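Long-range contacts in Non-fluorescent flavoprotein (Photobacterium phosphoreum, PDB 1FVP), which binds flavin mononucleotides that carry a covalently attached myristate, two per subunit, and is a homodimeric relative of bacterial luciferase: residues Y6-V11 with F197-E202; E70-L75 with Y88-V93; E37-Y42 with D216-V221. All coordinates share one frame; numbering follows the deposited sequence.

Contact 1. Residues Y6-V11 with F197-E202; sequences YGVFFV and FLLCFE. With FMA (6-(3-tetradecanoic acid) flavine mononucleotide), chain D.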
# COMPACT_ATOMS: atom_id res chain seq x y z
N TYR A 6 -7.34 -9.52 10.17
CA TYR A 6 -8.19 -8.36 9.92
C TYR A 6 -7.35 -7.11 9.71
O TYR A 6 -6.38 -6.87 10.44
CB TYR A 6 -9.15 -8.12 11.10
CG TYR A 6 -10.11 -9.26 11.32
CD1 TYR A 6 -11.24 -9.40 10.52
CD2 TYR A 6 -9.90 -10.19 12.33
CE1 TYR A 6 -12.14 -10.45 10.71
CE2 TYR A 6 -10.78 -11.25 12.54
CZ TYR A 6 -11.90 -11.37 11.73
OH TYR A 6 -12.75 -12.41 11.96
N GLY A 7 -7.77 -6.35 8.73
CA GLY A 7 -7.10 -5.08 8.35
C GLY A 7 -8.16 -3.99 8.25
O GLY A 7 -9.34 -4.32 8.44
N VAL A 8 -7.75 -2.78 7.98
CA VAL A 8 -8.68 -1.63 7.86
C VAL A 8 -8.33 -0.91 6.55
O VAL A 8 -7.17 -1.01 6.11
CB VAL A 8 -8.53 -0.73 9.10
CG1 VAL A 8 -9.07 0.67 8.88
CG2 VAL A 8 -9.12 -1.34 10.35
N PHE A 9 -9.29 -0.21 5.98
CA PHE A 9 -9.05 0.54 4.74
C PHE A 9 -9.87 1.84 4.80
O PHE A 9 -10.83 1.92 5.58
CB PHE A 9 -9.37 -0.25 3.50
CG PHE A 9 -10.81 -0.29 3.07
CD1 PHE A 9 -11.31 0.68 2.20
CD2 PHE A 9 -11.65 -1.30 3.54
CE1 PHE A 9 -12.63 0.63 1.80
CE2 PHE A 9 -12.99 -1.37 3.14
CZ PHE A 9 -13.46 -0.38 2.28
N PHE A 10 -9.47 2.76 3.96
CA PHE A 10 -10.06 4.09 3.82
C PHE A 10 -10.18 4.45 2.33
O PHE A 10 -9.23 4.12 1.58
CB PHE A 10 -9.19 5.16 4.46
CG PHE A 10 -8.65 4.95 5.82
CD1 PHE A 10 -7.44 4.31 6.02
CD2 PHE A 10 -9.33 5.43 6.94
CE1 PHE A 10 -6.92 4.15 7.29
CE2 PHE A 10 -8.85 5.27 8.24
CZ PHE A 10 -7.63 4.62 8.40
N VAL A 11 -11.25 5.13 1.93
CA VAL A 11 -11.25 5.50 0.49
C VAL A 11 -10.37 6.74 0.50
O VAL A 11 -9.86 7.10 1.58
CB VAL A 11 -12.65 5.61 -0.07
CG1 VAL A 11 -13.45 4.32 0.09
CG2 VAL A 11 -13.39 6.78 0.54
N PHE A 197 -10.56 -9.72 5.72
CA PHE A 197 -11.25 -8.44 5.49
C PHE A 197 -10.54 -7.14 5.83
O PHE A 197 -9.85 -6.89 6.80
CB PHE A 197 -12.63 -8.45 6.14
CG PHE A 197 -13.26 -9.77 6.38
CD1 PHE A 197 -12.87 -10.53 7.48
CD2 PHE A 197 -14.22 -10.27 5.49
CE1 PHE A 197 -13.45 -11.78 7.72
CE2 PHE A 197 -14.81 -11.52 5.71
CZ PHE A 197 -14.40 -12.26 6.84
N LEU A 198 -10.80 -6.24 4.90
CA LEU A 198 -10.34 -4.85 4.90
C LEU A 198 -11.71 -4.16 5.00
O LEU A 198 -12.36 -4.15 3.93
CB LEU A 198 -9.62 -4.60 3.59
CG LEU A 198 -8.20 -5.05 3.40
CD1 LEU A 198 -7.50 -4.17 2.36
CD2 LEU A 198 -7.47 -4.97 4.74
N LEU A 199 -12.05 -3.71 6.19
CA LEU A 199 -13.35 -3.10 6.43
C LEU A 199 -13.29 -1.65 6.83
O LEU A 199 -12.78 -1.36 7.91
CB LEU A 199 -14.04 -4.03 7.46
CG LEU A 199 -13.19 -4.79 8.45
CD1 LEU A 199 -12.28 -3.88 9.27
CD2 LEU A 199 -14.08 -5.56 9.42
N CYS A 200 -13.84 -0.78 6.01
CA CYS A 200 -13.91 0.67 6.21
C CYS A 200 -14.95 1.06 7.24
O CYS A 200 -16.14 0.83 6.91
CB CYS A 200 -14.32 1.36 4.90
SG CYS A 200 -14.28 3.18 5.00
N PHE A 201 -14.60 1.62 8.37
CA PHE A 201 -15.63 2.02 9.36
C PHE A 201 -15.80 3.53 9.27
O PHE A 201 -16.06 4.16 10.31
CB PHE A 201 -15.26 1.65 10.77
CG PHE A 201 -14.93 0.29 11.24
CD1 PHE A 201 -15.95 -0.64 11.46
CD2 PHE A 201 -13.62 -0.08 11.53
CE1 PHE A 201 -15.69 -1.92 11.90
CE2 PHE A 201 -13.31 -1.36 11.99
CZ PHE A 201 -14.37 -2.27 12.17
N GLU A 202 -15.63 4.11 8.11
CA GLU A 202 -15.69 5.56 7.95
C GLU A 202 -17.04 6.12 7.55
O GLU A 202 -17.06 7.33 7.23
CB GLU A 202 -14.73 6.10 6.90
CG GLU A 202 -13.23 6.05 6.99
CD GLU A 202 -12.66 6.28 8.35
OE1 GLU A 202 -12.52 5.42 9.21
OE2 GLU A 202 -12.32 7.47 8.50
N1 FMA D . -14.71 -19.83 10.97
C2 FMA D . -13.37 -19.83 10.91
O2 FMA D . -12.66 -20.60 10.39
N3 FMA D . -12.64 -18.75 11.55
C4 FMA D . -13.29 -17.76 12.20
O4 FMA D . -12.63 -16.88 12.73
C4A FMA D . -14.71 -17.79 12.26
N5 FMA D . -15.44 -16.88 12.87
C5A FMA D . -16.78 -16.86 12.96
C6 FMA D . -17.46 -15.85 13.63
C7 FMA D . -18.83 -15.91 13.67
C7M FMA D . -19.72 -14.83 14.39
C8 FMA D . -19.56 -16.99 13.04
C8M FMA D . -21.05 -17.10 13.06
C9 FMA D . -18.85 -17.97 12.39
C9A FMA D . -17.49 -17.96 12.31
N10 FMA D . -16.71 -18.92 11.66
C10 FMA D . -15.38 -18.93 11.59
C1B FMA D . -17.40 -20.09 10.96
C2B FMA D . -16.60 -20.69 9.73
O2B FMA D . -17.59 -20.69 8.72
C3B FMA D . -16.10 -22.07 10.09
O3' FMA D . -16.02 -22.24 11.47
C4B FMA D . -14.75 -22.46 9.48
O4' FMA D . -14.80 -22.38 8.01
C5B FMA D . -14.38 -23.93 9.86
O5' FMA D . -14.21 -24.68 8.52
P FMA D . -14.87 -26.06 8.08
O1P FMA D . -14.13 -27.03 9.07
O2P FMA D . -16.29 -25.97 8.33
O3P FMA D . -14.67 -26.21 6.72
C1' FMA D . -15.86 -14.34 16.57
O1' FMA D . -17.07 -13.99 16.84
O2' FMA D . -15.04 -14.42 17.49
C2' FMA D . -15.77 -15.23 15.38
C3' FMA D . -16.67 -14.76 14.23
C4' FMA D . -15.84 -13.95 13.28
C5' FMA D . -15.79 -12.44 13.41
C6' FMA D . -15.91 -11.72 12.09
C7' FMA D . -15.24 -10.36 12.10
C8' FMA D . -16.11 -9.19 11.88
C9' FMA D . -16.30 -8.66 10.47
C11 FMA D . -17.47 -7.73 10.33
C12 FMA D . -17.83 -6.75 11.38
C13 FMA D . -18.93 -5.77 11.14
C14 FMA D . -19.21 -4.77 12.21
C15 FMA D . -19.22 -5.32 13.61
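G7 and F197 make the backbone link between two parallel strands whose short axes run 40° apart: G7 N donates to F197 O at 2.9 Å, next to the parallel bridge of G7 with L198. Beyond L199 the partner strand gives way to loop, and side chains carry the contact.

Three aromatic side chains of strand 6-11 meet the partner segment in different ways. Y6 and F197 lie side by side and point the same way, their rims meeting with planes only 15° apart and neither ring over the other's face. F9 instead offers a face. Its chi1 of 82° turns the ring so that C200 CB lies over it, 3.5 Å from the F9 centroid, in a CH-pi contact; C200 SG is farther above the same ring, and L198 O lies at the ring's edge. The carboxylate of E202 reaches the edge of F10, with E202 CD 3.7 Å from F10 CD2, while E202 OE1 is hydrogen-bonded to T31 OG1.

Among aliphatic contacts, L198 CD2 packs 3.6 Å from G7 CA, where glycine has no side chain.

The fatty tail of the chain D flavin lies against both strands. L199 CD2 is 4.0 Å from its C9'. Y6 OH is 3.2 Å from its C7'.

Pairing the first strand, 6-11, with the last, 195-199, is consistent with the beta/alpha-barrel-like fold of the bacterial luciferase family.

Contact 2. Residues E70-L75 with Y88-V93; sequences EKLYVL and YALPLV. With FMA (6-(3-tetradecanoic acid) flavine mononucleotide), chain C.
Parallel bridges pair V74 with L92 and L75 with V93, although the touching parts run 54° apart, and V74 bonds through both of its backbone polar groups: V74 N donates to P91 O at 3.0 Å, and V93 N to V74 O at 3.2 Å, the latter donor standing 52° out of the carbonyl plane. The two strands are the ends of a beta-alpha-beta crossover through helix 80-87.

L90 places its two methyls on two different residues. L90 CD2 meets L72 CD1, and L90 CD1 meets V74 CG1 at 3.5 Å, the latter two side chains crossing at about a right angle. Y73 crosses P91 in the same manner, its CD2 3.7 Å from P91 CB. On the face shared by L75 and V93, L75 CD1 packs against V93 CG1.

The flavin of chain C meets both segments. L72 CG lies 3.4 Å from C15, the end of the fatty tail, and Y88 OH donates to O2' of the fatty-acid carboxylate at 2.8 Å, with the oxygen in the plane of the ring. L32 of the second subunit also packs on L72. Within these segments an apolar leucine meets the tail's end and a phenol hydroxyl its acid group, while two backbone bonds and aliphatic packing hold the strands together.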
# COMPACT_ATOMS: atom_id res chain seq x y z
N GLU A 70 4.33 -7.29 3.83
CA GLU A 70 5.23 -7.91 2.83
C GLU A 70 4.49 -8.44 1.62
O GLU A 70 5.02 -8.30 0.50
CB GLU A 70 6.02 -9.05 3.47
CG GLU A 70 5.38 -9.59 4.76
CD GLU A 70 6.05 -10.77 5.38
OE1 GLU A 70 7.05 -10.63 6.09
OE2 GLU A 70 5.49 -11.85 5.06
N LYS A 71 3.32 -9.01 1.79
CA LYS A 71 2.45 -9.62 0.79
C LYS A 71 1.99 -8.72 -0.33
O LYS A 71 1.85 -7.51 -0.10
CB LYS A 71 1.20 -10.21 1.42
CG LYS A 71 1.42 -11.20 2.57
CD LYS A 71 0.13 -11.98 2.85
CE LYS A 71 0.02 -12.44 4.29
NZ LYS A 71 -1.38 -12.28 4.79
N LEU A 72 1.73 -9.28 -1.48
CA LEU A 72 1.27 -8.53 -2.68
C LEU A 72 0.01 -9.20 -3.23
O LEU A 72 -0.09 -10.45 -3.29
CB LEU A 72 2.47 -8.39 -3.58
CG LEU A 72 2.54 -8.33 -5.07
CD1 LEU A 72 2.56 -9.74 -5.66
CD2 LEU A 72 1.38 -7.55 -5.67
N TYR A 73 -0.96 -8.38 -3.60
CA TYR A 73 -2.26 -8.80 -4.10
C TYR A 73 -2.64 -8.07 -5.38
O TYR A 73 -1.95 -7.11 -5.74
CB TYR A 73 -3.33 -8.46 -3.03
CG TYR A 73 -3.17 -9.13 -1.69
CD1 TYR A 73 -2.14 -8.80 -0.82
CD2 TYR A 73 -4.06 -10.09 -1.23
CE1 TYR A 73 -2.01 -9.40 0.42
CE2 TYR A 73 -3.96 -10.71 -0.00
CZ TYR A 73 -2.92 -10.36 0.82
OH TYR A 73 -2.76 -10.97 2.03
N VAL A 74 -3.72 -8.50 -6.01
CA VAL A 74 -4.23 -7.86 -7.22
C VAL A 74 -5.77 -7.87 -7.15
O VAL A 74 -6.42 -8.88 -6.91
CB VAL A 74 -3.67 -8.37 -8.55
CG1 VAL A 74 -2.49 -9.32 -8.45
CG2 VAL A 74 -4.73 -8.92 -9.50
N LEU A 75 -6.30 -6.69 -7.38
CA LEU A 75 -7.71 -6.32 -7.39
C LEU A 75 -8.40 -7.16 -8.47
O LEU A 75 -7.86 -7.22 -9.59
CB LEU A 75 -7.78 -4.80 -7.61
CG LEU A 75 -8.94 -3.99 -7.07
CD1 LEU A 75 -8.63 -3.52 -5.66
CD2 LEU A 75 -9.20 -2.79 -7.97
N TYR A 88 -0.03 -16.35 -12.06
CA TYR A 88 1.05 -16.31 -11.06
C TYR A 88 0.60 -16.66 -9.65
O TYR A 88 1.43 -16.45 -8.71
CB TYR A 88 1.79 -14.98 -11.07
CG TYR A 88 2.25 -14.54 -12.43
CD1 TYR A 88 3.51 -14.93 -12.89
CD2 TYR A 88 1.46 -13.75 -13.25
CE1 TYR A 88 3.97 -14.55 -14.15
CE2 TYR A 88 1.90 -13.35 -14.51
CZ TYR A 88 3.16 -13.75 -14.95
OH TYR A 88 3.66 -13.39 -16.17
N ALA A 89 -0.60 -17.16 -9.45
CA ALA A 89 -1.12 -17.55 -8.14
C ALA A 89 -1.41 -16.45 -7.14
O ALA A 89 -1.71 -16.78 -5.96
CB ALA A 89 -0.17 -18.59 -7.51
N LEU A 90 -1.37 -15.19 -7.50
CA LEU A 90 -1.64 -14.04 -6.62
C LEU A 90 -3.07 -14.02 -6.07
O LEU A 90 -4.05 -14.33 -6.77
CB LEU A 90 -1.40 -12.77 -7.47
CG LEU A 90 -0.16 -12.73 -8.35
CD1 LEU A 90 -0.41 -11.85 -9.57
CD2 LEU A 90 1.00 -12.17 -7.54
N PRO A 91 -3.20 -13.62 -4.82
CA PRO A 91 -4.51 -13.51 -4.17
C PRO A 91 -5.14 -12.22 -4.71
O PRO A 91 -4.42 -11.31 -5.16
CB PRO A 91 -4.23 -13.45 -2.68
CG PRO A 91 -2.75 -13.59 -2.53
CD PRO A 91 -2.15 -13.22 -3.88
N LEU A 92 -6.45 -12.21 -4.65
CA LEU A 92 -7.29 -11.11 -5.09
C LEU A 92 -7.79 -10.26 -3.90
O LEU A 92 -7.91 -10.73 -2.76
CB LEU A 92 -8.50 -11.67 -5.82
CG LEU A 92 -8.45 -12.70 -6.90
CD1 LEU A 92 -9.89 -13.12 -7.22
CD2 LEU A 92 -7.86 -12.08 -8.16
N VAL A 93 -8.12 -9.03 -4.26
CA VAL A 93 -8.69 -8.09 -3.25
C VAL A 93 -10.03 -7.68 -3.89
O VAL A 93 -10.08 -6.95 -4.88
CB VAL A 93 -7.68 -7.03 -2.83
CG1 VAL A 93 -7.41 -5.97 -3.90
CG2 VAL A 93 -8.04 -6.40 -1.49
N1 FMA C . -2.79 -5.47 -19.32
C2 FMA C . -2.23 -5.09 -20.48
O2 FMA C . -2.65 -4.44 -21.36
N3 FMA C . -0.87 -5.53 -20.78
C4 FMA C . -0.21 -6.29 -19.91
O4 FMA C . 0.91 -6.67 -20.14
C4A FMA C . -0.82 -6.67 -18.68
N5 FMA C . -0.20 -7.42 -17.81
C5A FMA C . -0.69 -7.81 -16.63
C6 FMA C . 0.02 -8.63 -15.76
C7 FMA C . -0.54 -8.96 -14.56
C7M FMA C . 0.19 -9.86 -13.51
C8 FMA C . -1.86 -8.51 -14.20
C8M FMA C . -2.50 -8.87 -12.90
C9 FMA C . -2.55 -7.72 -15.08
C9A FMA C . -2.04 -7.36 -16.30
N10 FMA C . -2.69 -6.55 -17.25
C10 FMA C . -2.20 -6.18 -18.43
C1B FMA C . -4.10 -6.20 -16.96
C2B FMA C . -4.89 -4.91 -16.77
O2B FMA C . -5.72 -5.22 -15.66
C3B FMA C . -5.76 -4.72 -18.01
O3' FMA C . -4.97 -4.32 -19.07
C4B FMA C . -6.88 -3.70 -17.78
O4' FMA C . -7.67 -4.19 -16.64
C5B FMA C . -7.74 -3.55 -19.05
O5' FMA C . -8.69 -4.77 -19.03
P FMA C . -10.16 -4.81 -18.46
O1P FMA C . -9.89 -5.58 -17.12
O2P FMA C . -10.51 -3.42 -18.21
O3P FMA C . -11.00 -5.37 -19.40
C1' FMA C . 1.32 -10.98 -17.94
O1' FMA C . 0.59 -11.51 -18.87
O2' FMA C . 2.42 -11.51 -17.75
C2' FMA C . 1.09 -9.54 -17.65
C3' FMA C . 1.37 -9.08 -16.20
C4' FMA C . 2.43 -8.05 -16.16
C5' FMA C . 3.10 -7.77 -14.82
C6' FMA C . 3.84 -6.46 -14.93
C7' FMA C . 4.77 -6.25 -13.75
C8' FMA C . 5.37 -4.89 -13.71
C9' FMA C . 6.38 -4.60 -12.60
C11 FMA C . 5.71 -4.73 -11.25
C12 FMA C . 5.82 -6.06 -10.58
C13 FMA C . 4.79 -6.42 -9.56
C14 FMA C . 5.08 -5.85 -8.19
C15 FMA C . 4.78 -6.82 -7.07

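Contact 3. Residues E37-Y42 with D216-V221; sequences EDTSIY and DLNNQV. With FMA (6-(3-tetradecanoic acid) flavine mononucleotide), chain D.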
# COMPACT_ATOMS: atom_id res chain seq x y z
N GLU A 37 -3.09 2.41 19.24
CA GLU A 37 -3.25 2.19 20.68
C GLU A 37 -4.48 1.55 21.26
O GLU A 37 -4.40 1.01 22.40
CB GLU A 37 -3.00 3.56 21.36
CG GLU A 37 -3.10 4.80 20.49
CD GLU A 37 -2.58 6.11 20.99
OE1 GLU A 37 -2.76 6.60 22.10
OE2 GLU A 37 -1.90 6.73 20.12
N ASP A 38 -5.62 1.53 20.60
CA ASP A 38 -6.86 0.96 21.16
C ASP A 38 -7.28 -0.38 20.56
O ASP A 38 -8.48 -0.74 20.70
CB ASP A 38 -7.98 2.01 21.07
CG ASP A 38 -7.72 3.25 21.91
OD1 ASP A 38 -6.64 3.38 22.52
OD2 ASP A 38 -8.61 4.13 21.95
N THR A 39 -6.38 -1.09 19.92
CA THR A 39 -6.70 -2.39 19.30
C THR A 39 -5.44 -3.21 19.11
O THR A 39 -4.38 -2.86 19.66
CB THR A 39 -7.46 -2.12 17.94
OG1 THR A 39 -6.90 -0.88 17.44
CG2 THR A 39 -8.97 -1.97 18.11
N SER A 40 -5.53 -4.27 18.35
CA SER A 40 -4.46 -5.22 18.03
C SER A 40 -4.68 -5.67 16.58
O SER A 40 -4.11 -5.18 15.61
CB SER A 40 -4.48 -6.43 18.93
OG SER A 40 -3.88 -6.21 20.19
N ILE A 41 -5.57 -6.63 16.49
CA ILE A 41 -6.02 -7.30 15.29
C ILE A 41 -6.06 -6.45 14.06
O ILE A 41 -5.94 -7.11 12.98
CB ILE A 41 -7.31 -8.12 15.64
CG1 ILE A 41 -8.56 -7.23 15.67
CG2 ILE A 41 -7.11 -8.87 17.00
CD1 ILE A 41 -9.91 -7.99 15.62
N TYR A 42 -6.18 -5.13 14.10
CA TYR A 42 -6.15 -4.39 12.79
C TYR A 42 -4.66 -4.29 12.46
O TYR A 42 -3.93 -3.43 12.99
CB TYR A 42 -6.90 -3.07 12.81
CG TYR A 42 -8.31 -3.21 13.36
CD1 TYR A 42 -9.32 -3.82 12.64
CD2 TYR A 42 -8.61 -2.77 14.64
CE1 TYR A 42 -10.60 -4.01 13.15
CE2 TYR A 42 -9.88 -2.96 15.17
CZ TYR A 42 -10.87 -3.56 14.43
OH TYR A 42 -12.09 -3.70 15.01
N ASP A 216 -14.36 -3.39 20.45
CA ASP A 216 -15.23 -4.47 20.91
C ASP A 216 -14.72 -5.81 20.32
O ASP A 216 -14.39 -6.73 21.06
CB ASP A 216 -16.68 -4.41 20.46
CG ASP A 216 -17.60 -3.91 21.56
OD1 ASP A 216 -17.05 -3.19 22.42
OD2 ASP A 216 -18.78 -4.30 21.45
N LEU A 217 -14.78 -5.77 19.02
CA LEU A 217 -14.42 -6.78 18.04
C LEU A 217 -12.97 -7.24 18.14
O LEU A 217 -12.62 -8.37 17.78
CB LEU A 217 -14.79 -6.15 16.68
CG LEU A 217 -14.01 -6.68 15.49
CD1 LEU A 217 -14.28 -8.17 15.34
CD2 LEU A 217 -14.53 -5.95 14.26
N ASN A 218 -12.15 -6.35 18.65
CA ASN A 218 -10.72 -6.58 18.88
C ASN A 218 -10.68 -7.64 19.98
O ASN A 218 -10.12 -8.72 19.88
CB ASN A 218 -10.07 -5.28 19.34
CG ASN A 218 -8.72 -5.53 19.99
OD1 ASN A 218 -8.64 -5.93 21.16
ND2 ASN A 218 -7.67 -5.30 19.21
N ASN A 219 -11.34 -7.24 21.04
CA ASN A 219 -11.53 -7.97 22.30
C ASN A 219 -12.33 -9.26 22.07
O ASN A 219 -12.45 -10.13 22.94
CB ASN A 219 -12.10 -6.98 23.31
CG ASN A 219 -11.09 -5.91 23.68
OD1 ASN A 219 -10.86 -5.66 24.88
ND2 ASN A 219 -10.48 -5.28 22.69
N GLN A 220 -12.83 -9.35 20.85
CA GLN A 220 -13.59 -10.49 20.37
C GLN A 220 -12.62 -11.45 19.67
O GLN A 220 -12.49 -12.60 20.13
CB GLN A 220 -14.73 -10.19 19.40
CG GLN A 220 -15.69 -11.37 19.35
CD GLN A 220 -16.75 -11.22 18.31
OE1 GLN A 220 -16.69 -10.41 17.40
NE2 GLN A 220 -17.77 -12.06 18.46
N VAL A 221 -11.99 -10.99 18.61
CA VAL A 221 -11.03 -11.85 17.88
C VAL A 221 -9.92 -12.27 18.83
O VAL A 221 -9.66 -13.47 19.04
CB VAL A 221 -10.54 -11.15 16.61
CG1 VAL A 221 -9.51 -11.98 15.87
CG2 VAL A 221 -11.70 -10.77 15.72
N1 FMA D . -14.71 -19.83 10.97
C2 FMA D . -13.37 -19.83 10.91
O2 FMA D . -12.66 -20.60 10.39
N3 FMA D . -12.64 -18.75 11.55
C4 FMA D . -13.29 -17.76 12.20
O4 FMA D . -12.63 -16.88 12.73
C4A FMA D . -14.71 -17.79 12.26
N5 FMA D . -15.44 -16.88 12.87
C5A FMA D . -16.78 -16.86 12.96
C6 FMA D . -17.46 -15.85 13.63
C7 FMA D . -18.83 -15.91 13.67
C7M FMA D . -19.72 -14.83 14.39
C8 FMA D . -19.56 -16.99 13.04
C8M FMA D . -21.05 -17.10 13.06
C9 FMA D . -18.85 -17.97 12.39
C9A FMA D . -17.49 -17.96 12.31
N10 FMA D . -16.71 -18.92 11.66
C10 FMA D . -15.38 -18.93 11.59
C1B FMA D . -17.40 -20.09 10.96
C2B FMA D . -16.60 -20.69 9.73
O2B FMA D . -17.59 -20.69 8.72
C3B FMA D . -16.10 -22.07 10.09
O3' FMA D . -16.02 -22.24 11.47
C4B FMA D . -14.75 -22.46 9.48
O4' FMA D . -14.80 -22.38 8.01
C5B FMA D . -14.38 -23.93 9.86
O5' FMA D . -14.21 -24.68 8.52
P FMA D . -14.87 -26.06 8.08
O1P FMA D . -14.13 -27.03 9.07
O2P FMA D . -16.29 -25.97 8.33
O3P FMA D . -14.67 -26.21 6.72
C1' FMA D . -15.86 -14.34 16.57
O1' FMA D . -17.07 -13.99 16.84
O2' FMA D . -15.04 -14.42 17.49
C2' FMA D . -15.77 -15.23 15.38
C3' FMA D . -16.67 -14.76 14.23
C4' FMA D . -15.84 -13.95 13.28
C5' FMA D . -15.79 -12.44 13.41
C6' FMA D . -15.91 -11.72 12.09
C7' FMA D . -15.24 -10.36 12.10
C8' FMA D . -16.11 -9.19 11.88
C9' FMA D . -16.30 -8.66 10.47
C11 FMA D . -17.47 -7.73 10.33
C12 FMA D . -17.83 -6.75 11.38
C13 FMA D . -18.93 -5.77 11.14
C14 FMA D . -19.21 -4.77 12.21
C15 FMA D . -19.22 -5.32 13.61
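T39, which packs against N218, has its OG1 held by two backbone carbonyls, I34 O and I35 O, in the last part of helix 23-38. The contact is a loop-to-helix packing on the helical layer outside the sheet, in what is probably a beta/alpha-barrel fold: the turn leading from that helix into strand 42-48 lies against helix 207-227, and no hydrogen bond crosses between the two segments.

N218 is the central residue on the helix side. With CG anti to the backbone N (chi1 163°), the side chain reaches across to the turn, N218 CB lying 3.7 Å from T39 CG2. The placing of its amide end, close to the backbone of S40, is doubtful.

I41 packs on the helix through its end methyl. A chi1 of 80° swings CG1 over so that CD1 lands on the helix: I41 CD1 meets V221 CG2 at 3.3 Å and approaches N218 CA at 3.6 Å. Y42 meets the helix next to it, its OH lying 3.4 Å from L217 CD2, a methyl near the plane of the ring at its edge. That hydroxyl has its polar partner in M214 O, earlier on the same helix.

The same helix also meets the chain D flavin. L217 CD1 rests 4.0 Å from C7' and C8' of the fatty tail, and Q220, extended beyond CG, brings NE2 to 2.6 Å from O1' of the fatty-acid carboxylate.

Overall arrangement
Contacts 1 and 3 touch directly, their centres 13 Å apart: Y6 CE2 packs on V221 CG2 at 3.3 Å and V8 CG2 on Y42 CD1 at 3.4 Å, tying the strand pair to helix 207-227 and to the turn that leads into strand 42-48. Both reach the tail of the same chain D flavin, from the strand side and the helix side. Contact 2 belongs to the same sheet as contact 1, centres 17 Å apart, but serves the separate chain C flavin; its centre is 25 Å from that of contact 3. A further flavin touches F10 and V11, so contact 1 borders two ligand pockets.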